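Local coordinates for cadherin-related family member 2 (Mus musculus, PDB 5CYX), which probably forms calcium-dependent heterophilic adhesion complexes with CDHR5 between neighbouring microvilli, and here comprises the three N-terminal cadherin repeats of its extracellular part, at residues Asn156-Leu161 with Ile166-Thr171; Ser122-Val127 with Val208-Ile213; Pro103-Thr108 with Val140-Glu145. One frame throughout, in Å; residues are numbered along the deposited sequence.

Contact 1. Residues Asn156-Leu161 with Ile166-Thr171; sequences NLFRIL and IVLNDT
A short antiparallel beta hairpin in the second cadherin repeat joins Asn156-Leu161 to Ile166-Thr171, with Arg-159 and Val-167 as its hydrogen-bonded pair. Val-167 N donates to Arg-159 O at 2.7 Å and nearly straight, and Arg-159 N returns a bond to Val-167 O. The non-hydrogen-bonded pairs Phe-158/Leu-168 and Ile-160/Ile-166 turn to the opposite face of the sheet, toward the core of the repeat, where Leu-183 of strand 180-189 meets Phe-158 and Ile-166. There Ile-160 CD1 closes on Ile-166 CG1 at 3.6 Å, and Leu-168 CD1 reaches Phe-158 CE1 at 3.9 Å; Tyr-181 adds an edge-to-face ring contact to Phe-158.

On the outer face Arg-159 and Val-167 run side by side. With CG of Arg-159 between its backbone N and carbonyl carbon (chi1 58°) and the chain extended to NE, the guanidinium is carried across the partner strand, and Val-167 CG1 sits 3.8 Å above its centre. Arg-159 NE donates to Asn-169 OD1 from above the amide plane, a bent bond (136°). Both groups are also gripped by the second subunit, where Gly-121 O accepts from Arg-159 NH2 and Val-123 N donates to Asn-169 OD1, tying this face into the crystallised assembly.

Beyond the strands, Asn-169 N bonds to Leu-157 O, and the Asn-169 amide holds the chain at Asn-156. Its ND2 points almost straight at Asn-156 O (2.7 Å), in the plane of that carbonyl, and also donates to a water that in turn donates to Asn-156 OD1. The Asn-156 amide, nearly perpendicular to that of Asn-169, sends ND2 onward to Asp-170 OD2 at 3.1 Å, meeting the carboxylate from above its plane.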
loop_
_atom_site.group_PDB
_atom_site.type_symbol
_atom_site.label_atom_id
_atom_site.label_comp_id
_atom_site.label_asym_id
_atom_site.label_seq_id
_atom_site.Cartn_x
_atom_site.Cartn_y
_atom_site.Cartn_z
ATOM N N ASN A 156 -9.321 9.418 -8.063
ATOM C CA ASN A 156 -9.353 8.102 -7.420
ATOM C C ASN A 156 -8.200 7.176 -7.911
ATOM O O ASN A 156 -8.015 6.090 -7.380
ATOM C CB ASN A 156 -10.640 7.402 -7.829
ATOM C CG ASN A 156 -10.885 6.121 -7.021
ATOM O OD1 ASN A 156 -10.779 6.147 -5.821
ATOM N ND2 ASN A 156 -11.193 5.012 -7.687
ATOM N N LEU A 157 -7.534 7.590 -8.969
ATOM C CA LEU A 157 -6.655 6.745 -9.770
ATOM C C LEU A 157 -5.301 6.458 -9.122
ATOM O O LEU A 157 -4.712 5.409 -9.376
ATOM C CB LEU A 157 -6.400 7.445 -11.142
ATOM C CG LEU A 157 -5.975 6.630 -12.342
ATOM C CD1 LEU A 157 -6.676 5.300 -12.523
ATOM C CD2 LEU A 157 -6.195 7.454 -13.604
ATOM N N PHE A 158 -4.806 7.384 -8.310
ATOM C CA PHE A 158 -3.451 7.315 -7.822
ATOM C C PHE A 158 -3.443 7.675 -6.381
ATOM O O PHE A 158 -4.216 8.473 -5.967
ATOM C CB PHE A 158 -2.524 8.291 -8.532
ATOM C CG PHE A 158 -2.446 8.090 -9.991
ATOM C CD1 PHE A 158 -1.729 7.005 -10.524
ATOM C CD2 PHE A 158 -2.969 9.050 -10.880
ATOM C CE1 PHE A 158 -1.591 6.854 -11.891
ATOM C CE2 PHE A 158 -2.873 8.861 -12.240
ATOM C CZ PHE A 158 -2.165 7.772 -12.743
ATOM N N ARG A 159 -2.509 7.090 -5.640
ATOM C CA ARG A 159 -2.375 7.392 -4.236
ATOM C C ARG A 159 -0.916 7.289 -3.831
ATOM O O ARG A 159 -0.178 6.546 -4.431
ATOM C CB ARG A 159 -3.220 6.433 -3.431
ATOM C CG ARG A 159 -2.905 4.927 -3.617
ATOM C CD ARG A 159 -3.993 4.115 -2.858
ATOM N NE ARG A 159 -3.861 2.656 -2.980
ATOM C CZ ARG A 159 -2.930 1.897 -2.368
ATOM N NH1 ARG A 159 -1.988 2.446 -1.610
ATOM N NH2 ARG A 159 -2.931 0.571 -2.523
ATOM N N ILE A 160 -0.532 7.961 -2.766
ATOM C CA ILE A 160 0.852 8.044 -2.425
ATOM C C ILE A 160 1.104 7.526 -1.029
ATOM O O ILE A 160 0.289 7.699 -0.124
ATOM C CB ILE A 160 1.405 9.483 -2.632
ATOM C CG1 ILE A 160 2.914 9.419 -2.716
ATOM C CG2 ILE A 160 0.917 10.412 -1.515
ATOM C CD1 ILE A 160 3.523 10.543 -3.555
ATOM N N LEU A 161 2.205 6.836 -0.886
ATOM C CA LEU A 161 2.589 6.181 0.384
ATOM C C LEU A 161 3.586 7.063 1.113
ATOM O O LEU A 161 4.271 7.921 0.512
ATOM C CB LEU A 161 3.269 4.821 0.110
ATOM C CG LEU A 161 2.492 3.710 -0.583
ATOM C CD1 LEU A 161 3.413 2.500 -0.807
ATOM C CD2 LEU A 161 1.281 3.298 0.246
ATOM N N ILE A 166 4.092 6.302 -5.497
ATOM C CA ILE A 166 2.776 6.551 -6.050
ATOM C C ILE A 166 2.291 5.182 -6.529
ATOM O O ILE A 166 2.989 4.495 -7.315
ATOM C CB ILE A 166 2.874 7.545 -7.251
ATOM C CG1 ILE A 166 3.447 8.864 -6.755
ATOM C CG2 ILE A 166 1.528 7.770 -7.953
ATOM C CD1 ILE A 166 3.715 9.855 -7.892
ATOM N N VAL A 167 1.149 4.769 -5.995
ATOM C CA VAL A 167 0.546 3.480 -6.298
ATOM C C VAL A 167 -0.703 3.668 -7.121
ATOM O O VAL A 167 -1.551 4.509 -6.764
ATOM C CB VAL A 167 0.177 2.714 -5.010
ATOM C CG1 VAL A 167 -0.584 1.472 -5.371
ATOM C CG2 VAL A 167 1.464 2.348 -4.271
ATOM N N LEU A 168 -0.874 2.818 -8.119
ATOM C CA LEU A 168 -2.084 2.759 -8.878
ATOM C C LEU A 168 -3.229 2.159 -8.075
ATOM O O LEU A 168 -3.074 1.022 -7.554
ATOM C CB LEU A 168 -1.869 1.916 -10.079
ATOM C CG LEU A 168 -3.019 1.928 -11.059
ATOM C CD1 LEU A 168 -3.129 3.262 -11.822
ATOM C CD2 LEU A 168 -2.883 0.742 -11.986
ATOM N N ASN A 169 -4.333 2.913 -7.999
ATOM C CA ASN A 169 -5.517 2.578 -7.215
ATOM C C ASN A 169 -6.773 2.207 -7.988
ATOM O O ASN A 169 -7.716 1.768 -7.400
ATOM C CB ASN A 169 -5.805 3.754 -6.266
ATOM C CG ASN A 169 -6.863 3.452 -5.283
ATOM O OD1 ASN A 169 -6.693 2.589 -4.352
ATOM N ND2 ASN A 169 -8.018 4.138 -5.449
ATOM N N ASP A 170 -6.803 2.424 -9.296
ATOM C CA ASP A 170 -7.905 2.035 -10.157
ATOM C C ASP A 170 -7.293 1.762 -11.534
ATOM O O ASP A 170 -6.107 1.977 -11.703
ATOM C CB ASP A 170 -8.865 3.238 -10.225
ATOM C CG ASP A 170 -10.286 2.885 -10.653
ATOM O OD1 ASP A 170 -10.573 1.788 -11.148
ATOM O OD2 ASP A 170 -11.149 3.772 -10.531
ATOM N N THR A 171 -8.092 1.274 -12.483
ATOM C CA THR A 171 -7.590 0.703 -13.725
ATOM C C THR A 171 -7.452 1.829 -14.730
ATOM O O THR A 171 -8.230 2.806 -14.717
ATOM C CB THR A 171 -8.603 -0.263 -14.351
ATOM O OG1 THR A 171 -9.856 0.429 -14.380
ATOM C CG2 THR A 171 -8.799 -1.543 -13.526
HETATM O O HOH W 1 -10.438 3.464 -4.440
#

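Contact 2. Residues Ser122-Val127 with Val208-Ile213; sequences SVVFSV and VSISVI
Val-124 is the first residue of Ser122-Val127 to meet Val208-Ile213, its CG1 touching Ile-210 CD1 at 3.9 Å. CG1 of Val-124 stands anti to the backbone N (chi1 169°) and enters the core, while the Ile-210 chain crosses it at about a right angle and offers its terminal methyl. Leu-118, Leu-168 and Leu-183 pack against this pair from neighbouring loop and strands.

Phe-125 also turns its side chain toward the opposing strand, although it follows Val-124 directly. The two form a classic beta bulge, both opposite Ile-166 of strand 165-168; the helical-range psi of Val-124 (-43°) brings two successive side chains inward. The Phe-125 ring meets Val-208 obliquely, CD2 to CG1 at 4.0 Å, and Thr-112 of strand 109-115 lies against it.

Val-127 adds a looser touch, its CG1 lying 4.5 Å from CG2 of the same Val-208, whose two methyls are thus divided between Phe-125 and Val-127. Leu-185 and Phe-105 pack on Val-127 as well.

No hydrogen bond joins the two segments, and their closest CA atoms, those of Phe-125 and Val-208, are 8.5 Å apart. Purely apolar side chains meeting across such a gap mark the interface between the two facing sheets of a Greek-key cadherin beta-sandwich.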
loop_
_atom_site.group_PDB
_atom_site.type_symbol
_atom_site.label_atom_id
_atom_site.label_comp_id
_atom_site.label_asym_id
_atom_site.label_seq_id
_atom_site.Cartn_x
_atom_site.Cartn_y
_atom_site.Cartn_z
ATOM N N SER A 122 0.047 -1.716 -8.084
ATOM C CA SER A 122 1.413 -1.492 -8.607
ATOM C C SER A 122 1.924 -0.114 -8.279
ATOM O O SER A 122 1.184 0.892 -8.423
ATOM C CB SER A 122 1.464 -1.638 -10.110
ATOM O OG SER A 122 1.000 -2.864 -10.619
ATOM N N VAL A 123 3.217 -0.030 -7.984
ATOM C CA VAL A 123 3.927 1.246 -7.957
ATOM C C VAL A 123 4.126 1.818 -9.376
ATOM O O VAL A 123 4.705 1.188 -10.252
ATOM C CB VAL A 123 5.285 1.203 -7.221
ATOM C CG1 VAL A 123 6.078 2.490 -7.431
ATOM C CG2 VAL A 123 5.062 1.024 -5.726
ATOM N N VAL A 124 3.712 3.067 -9.534
ATOM C CA VAL A 124 3.813 3.802 -10.778
ATOM C C VAL A 124 5.117 4.559 -10.880
ATOM O O VAL A 124 5.677 4.620 -11.920
ATOM C CB VAL A 124 2.658 4.830 -10.931
ATOM C CG1 VAL A 124 2.908 5.812 -12.110
ATOM C CG2 VAL A 124 1.386 4.083 -11.140
ATOM N N PHE A 125 5.517 5.191 -9.795
ATOM C CA PHE A 125 6.695 6.032 -9.748
ATOM C C PHE A 125 6.960 6.362 -8.304
ATOM O O PHE A 125 5.993 6.469 -7.483
ATOM C CB PHE A 125 6.455 7.375 -10.490
ATOM C CG PHE A 125 7.742 8.084 -10.874
ATOM C CD1 PHE A 125 8.608 7.519 -11.804
ATOM C CD2 PHE A 125 8.106 9.307 -10.271
ATOM C CE1 PHE A 125 9.816 8.152 -12.142
ATOM C CE2 PHE A 125 9.301 9.949 -10.627
ATOM C CZ PHE A 125 10.170 9.350 -11.538
ATOM N N SER A 126 8.223 6.608 -8.000
ATOM C CA SER A 126 8.640 6.942 -6.647
ATOM C C SER A 126 9.420 8.251 -6.623
ATOM O O SER A 126 10.245 8.496 -7.483
ATOM C CB SER A 126 9.447 5.783 -6.061
ATOM O OG SER A 126 8.574 4.669 -5.873
ATOM N N VAL A 127 9.071 9.133 -5.690
ATOM C CA VAL A 127 9.870 10.323 -5.431
ATOM C C VAL A 127 10.506 10.261 -4.027
ATOM O O VAL A 127 10.058 9.514 -3.144
ATOM C CB VAL A 127 9.033 11.601 -5.620
ATOM C CG1 VAL A 127 8.659 11.756 -7.095
ATOM C CG2 VAL A 127 7.763 11.584 -4.756
ATOM N N VAL A 208 4.706 15.219 -11.683
ATOM C CA VAL A 208 4.924 13.933 -12.329
ATOM C C VAL A 208 3.991 13.756 -13.503
ATOM O O VAL A 208 2.744 13.674 -13.326
ATOM C CB VAL A 208 4.742 12.752 -11.349
ATOM C CG1 VAL A 208 5.171 11.440 -12.015
ATOM C CG2 VAL A 208 5.572 13.008 -10.114
ATOM N N SER A 209 4.603 13.708 -14.673
ATOM C CA SER A 209 3.934 13.470 -15.933
ATOM C C SER A 209 3.908 11.993 -16.259
ATOM O O SER A 209 4.969 11.368 -16.399
ATOM C CB SER A 209 4.674 14.203 -17.046
ATOM O OG SER A 209 4.678 15.583 -16.735
ATOM N N ILE A 210 2.696 11.436 -16.376
ATOM C CA ILE A 210 2.504 10.019 -16.686
ATOM C C ILE A 210 1.945 9.788 -18.079
ATOM O O ILE A 210 0.849 10.240 -18.339
ATOM C CB ILE A 210 1.593 9.367 -15.632
ATOM C CG1 ILE A 210 2.176 9.609 -14.232
ATOM C CG2 ILE A 210 1.444 7.872 -15.892
ATOM C CD1 ILE A 210 1.254 9.246 -13.132
ATOM N N SER A 211 2.682 9.109 -18.978
ATOM C CA SER A 211 2.109 8.653 -20.257
ATOM C C SER A 211 1.530 7.225 -20.115
ATOM O O SER A 211 2.182 6.352 -19.610
ATOM C CB SER A 211 3.119 8.692 -21.398
ATOM O OG SER A 211 3.762 9.939 -21.384
ATOM N N VAL A 212 0.298 7.025 -20.572
ATOM C CA VAL A 212 -0.299 5.713 -20.616
ATOM C C VAL A 212 -0.131 5.149 -21.993
ATOM O O VAL A 212 -0.471 5.824 -22.981
ATOM C CB VAL A 212 -1.799 5.788 -20.307
ATOM C CG1 VAL A 212 -2.379 4.370 -20.200
ATOM C CG2 VAL A 212 -2.007 6.571 -19.018
ATOM N N ILE A 213 0.376 3.927 -22.054
ATOM C CA ILE A 213 0.655 3.208 -23.286
ATOM C C ILE A 213 -0.533 2.339 -23.632
ATOM O O ILE A 213 -1.035 1.535 -22.806
ATOM C CB ILE A 213 1.904 2.313 -23.106
ATOM C CG1 ILE A 213 3.153 3.176 -22.919
ATOM C CG2 ILE A 213 2.083 1.309 -24.251
ATOM C CD1 ILE A 213 4.351 2.362 -22.415
#

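Contact 3. Residues Pro103-Thr108 with Val140-Glu145; sequences PVFLNT and VQYFIE
This is a small apolar contact at the end of the second cadherin repeat that faces the first, where the linker segment Pro103-Thr108 passes over strand 140-148. Its two points of touch are a proline against a valine and one aromatic ring against another.

The side chains of Phe-105 and Tyr-142 run antiparallel alongside each other and meet through Phe-105 CE1 and Tyr-142 CE2 at 4.0 Å. Phe-105 CE1 lies at the edge of the Tyr-142 ring, near that ring's plane, whereas Tyr-142 CE2 approaches the phenylalanine ring obliquely. CB aims at the partner segment in neither residue, but with CG anti to the carbonyl carbon (chi1 -66° in Phe-105 and -59° in Tyr-142) the ring ends come nearer to it. The hydroxyl of Tyr-142 is anchored outside the pair by a hydrogen bond with Ala-129 N, holding the far end of that ring, and Ile-160 packs on its side chain.

Pro-103 CB approaches Val-140 CG1 more loosely, at 4.4 Å. That same methyl of Val-140 covers one face of the Tyr-142 ring, 3.9 Å above the plane and offset toward the rim, so the valine bridges the proline and the aromatic pair. Ala-187 of strand 180-189 touches Pro-103, Phe-105 and Val-140 alike and joins the two points of contact.

The side chain of Pro-103 is about 5 Å from a bound calcium ion, and the preceding Asn-99 and Asn-101 belong to a calcium site completed by Asp-131, Asp-133, Ala-137 and Asp-189. The contact thus packs the start of the repeat against its core directly beside the calcium-binding linker characteristic of tandem cadherin repeats.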
loop_
_atom_site.group_PDB
_atom_site.type_symbol
_atom_site.label_atom_id
_atom_site.label_comp_id
_atom_site.label_asym_id
_atom_site.label_seq_id
_atom_site.Cartn_x
_atom_site.Cartn_y
_atom_site.Cartn_z
ATOM N N PRO A 103 11.614 19.991 3.342
ATOM C CA PRO A 103 11.822 18.841 2.504
ATOM C C PRO A 103 12.204 19.279 1.107
ATOM O O PRO A 103 11.526 20.125 0.537
ATOM C CB PRO A 103 10.440 18.181 2.481
ATOM C CG PRO A 103 9.825 18.550 3.778
ATOM C CD PRO A 103 10.262 19.987 3.926
ATOM N N VAL A 104 13.263 18.692 0.573
ATOM C CA VAL A 104 13.778 19.054 -0.747
ATOM C C VAL A 104 13.881 17.786 -1.621
ATOM O O VAL A 104 14.269 16.698 -1.137
ATOM C CB VAL A 104 15.169 19.785 -0.676
ATOM C CG1 VAL A 104 15.003 21.220 -0.200
ATOM C CG2 VAL A 104 16.153 19.049 0.244
ATOM N N PHE A 105 13.474 17.942 -2.875
ATOM C CA PHE A 105 13.579 16.949 -3.936
ATOM C C PHE A 105 14.698 17.455 -4.828
ATOM O O PHE A 105 14.846 18.663 -4.934
ATOM C CB PHE A 105 12.322 16.979 -4.820
ATOM C CG PHE A 105 11.025 16.552 -4.141
ATOM C CD1 PHE A 105 10.627 15.239 -4.161
ATOM C CD2 PHE A 105 10.171 17.485 -3.594
ATOM C CE1 PHE A 105 9.418 14.837 -3.567
ATOM C CE2 PHE A 105 8.959 17.112 -3.027
ATOM C CZ PHE A 105 8.581 15.780 -3.007
ATOM N N LEU A 106 15.401 16.564 -5.527
ATOM C CA LEU A 106 16.489 16.929 -6.471
ATOM C C LEU A 106 16.063 17.589 -7.822
ATOM O O LEU A 106 16.837 18.351 -8.383
ATOM C CB LEU A 106 17.363 15.700 -6.763
ATOM C CG LEU A 106 18.169 15.183 -5.560
ATOM C CD1 LEU A 106 18.617 13.750 -5.819
ATOM C CD2 LEU A 106 19.372 16.096 -5.277
ATOM N N ASN A 107 14.874 17.246 -8.344
ATOM C CA ASN A 107 14.247 17.953 -9.480
ATOM C C ASN A 107 12.823 18.352 -9.122
ATOM O O ASN A 107 12.250 17.831 -8.156
ATOM C CB ASN A 107 14.220 17.086 -10.743
ATOM C CG ASN A 107 15.603 16.763 -11.247
ATOM O OD1 ASN A 107 16.180 15.723 -10.890
ATOM N ND2 ASN A 107 16.159 17.650 -12.047
ATOM N N THR A 108 12.263 19.259 -9.922
ATOM C CA THR A 108 10.863 19.689 -9.799
ATOM C C THR A 108 9.886 19.015 -10.787
ATOM O O THR A 108 8.659 19.146 -10.628
ATOM C CB THR A 108 10.718 21.215 -10.013
ATOM O OG1 THR A 108 11.092 21.559 -11.354
ATOM C CG2 THR A 108 11.575 21.963 -9.026
ATOM N N VAL A 140 9.588 13.056 6.717
ATOM C CA VAL A 140 8.904 13.480 5.523
ATOM C C VAL A 140 7.614 12.682 5.228
ATOM O O VAL A 140 7.594 11.464 5.341
ATOM C CB VAL A 140 9.869 13.456 4.323
ATOM C CG1 VAL A 140 9.191 14.053 3.105
ATOM C CG2 VAL A 140 11.122 14.266 4.665
ATOM N N GLN A 141 6.531 13.399 4.925
ATOM C CA GLN A 141 5.276 12.824 4.461
ATOM C C GLN A 141 5.025 13.379 3.074
ATOM O O GLN A 141 5.487 14.494 2.767
ATOM C CB GLN A 141 4.103 13.246 5.372
ATOM C CG GLN A 141 4.405 13.184 6.863
ATOM C CD GLN A 141 3.148 13.090 7.734
ATOM O OE1 GLN A 141 3.193 13.292 8.968
ATOM N NE2 GLN A 141 2.029 12.745 7.117
ATOM N N TYR A 142 4.303 12.618 2.254
ATOM C CA TYR A 142 3.972 12.996 0.888
ATOM C C TYR A 142 2.491 13.173 0.630
ATOM O O TYR A 142 1.676 12.473 1.203
ATOM C CB TYR A 142 4.478 11.929 -0.072
ATOM C CG TYR A 142 5.963 11.742 0.049
ATOM C CD1 TYR A 142 6.498 10.857 0.993
ATOM C CD2 TYR A 142 6.844 12.443 -0.782
ATOM C CE1 TYR A 142 7.879 10.706 1.109
ATOM C CE2 TYR A 142 8.202 12.299 -0.667
ATOM C CZ TYR A 142 8.723 11.418 0.244
ATOM O OH TYR A 142 10.084 11.286 0.345
ATOM N N PHE A 143 2.173 14.044 -0.322
ATOM C CA PHE A 143 0.780 14.368 -0.660
ATOM C C PHE A 143 0.626 14.584 -2.146
ATOM O O PHE A 143 1.505 15.191 -2.778
ATOM C CB PHE A 143 0.310 15.653 0.032
ATOM C CG PHE A 143 0.483 15.622 1.472
ATOM C CD1 PHE A 143 -0.541 15.113 2.305
ATOM C CD2 PHE A 143 1.672 16.040 2.035
ATOM C CE1 PHE A 143 -0.348 15.066 3.678
ATOM C CE2 PHE A 143 1.879 15.967 3.402
ATOM C CZ PHE A 143 0.850 15.479 4.235
ATOM N N ILE A 144 -0.480 14.073 -2.688
ATOM C CA ILE A 144 -0.899 14.367 -4.030
ATOM C C ILE A 144 -1.803 15.579 -3.948
ATOM O O ILE A 144 -2.887 15.482 -3.389
ATOM C CB ILE A 144 -1.643 13.192 -4.699
ATOM C CG1 ILE A 144 -0.659 12.041 -4.949
ATOM C CG2 ILE A 144 -2.267 13.635 -6.032
ATOM C CD1 ILE A 144 -1.351 10.746 -5.318
ATOM N N GLU A 145 -1.367 16.698 -4.497
ATOM C CA GLU A 145 -2.138 17.947 -4.444
ATOM C C GLU A 145 -3.206 18.030 -5.526
ATOM O O GLU A 145 -4.344 18.382 -5.236
ATOM C CB GLU A 145 -1.221 19.177 -4.521
ATOM C CG GLU A 145 -0.389 19.412 -3.263
ATOM C CD GLU A 145 -1.236 19.794 -2.054
ATOM O OE1 GLU A 145 -1.734 20.958 -2.002
ATOM O OE2 GLU A 145 -1.446 18.914 -1.164
#

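How the contacts relate
All three contacts lie in the second cadherin repeat, the middle one of the fragment. Contact 3 closes along the chain before contact 1 opens, contact 1 is nested within the loop closed by contact 2, and contacts 2 and 3 interleave. Contacts 1 and 2, centres about 10 Å apart, share a three-stranded sheet through strand 123-126, from which contact 2 crosses to the facing four-stranded sheet. That sheet holds strands 206-213 and 140-148, the latter from contact 3, centred about 17 Å from contact 1 and 15 Å from contact 2. The three thus sample the hairpin, intersheet core and linker end of one beta-sandwich lying between two calcium-bound junctions.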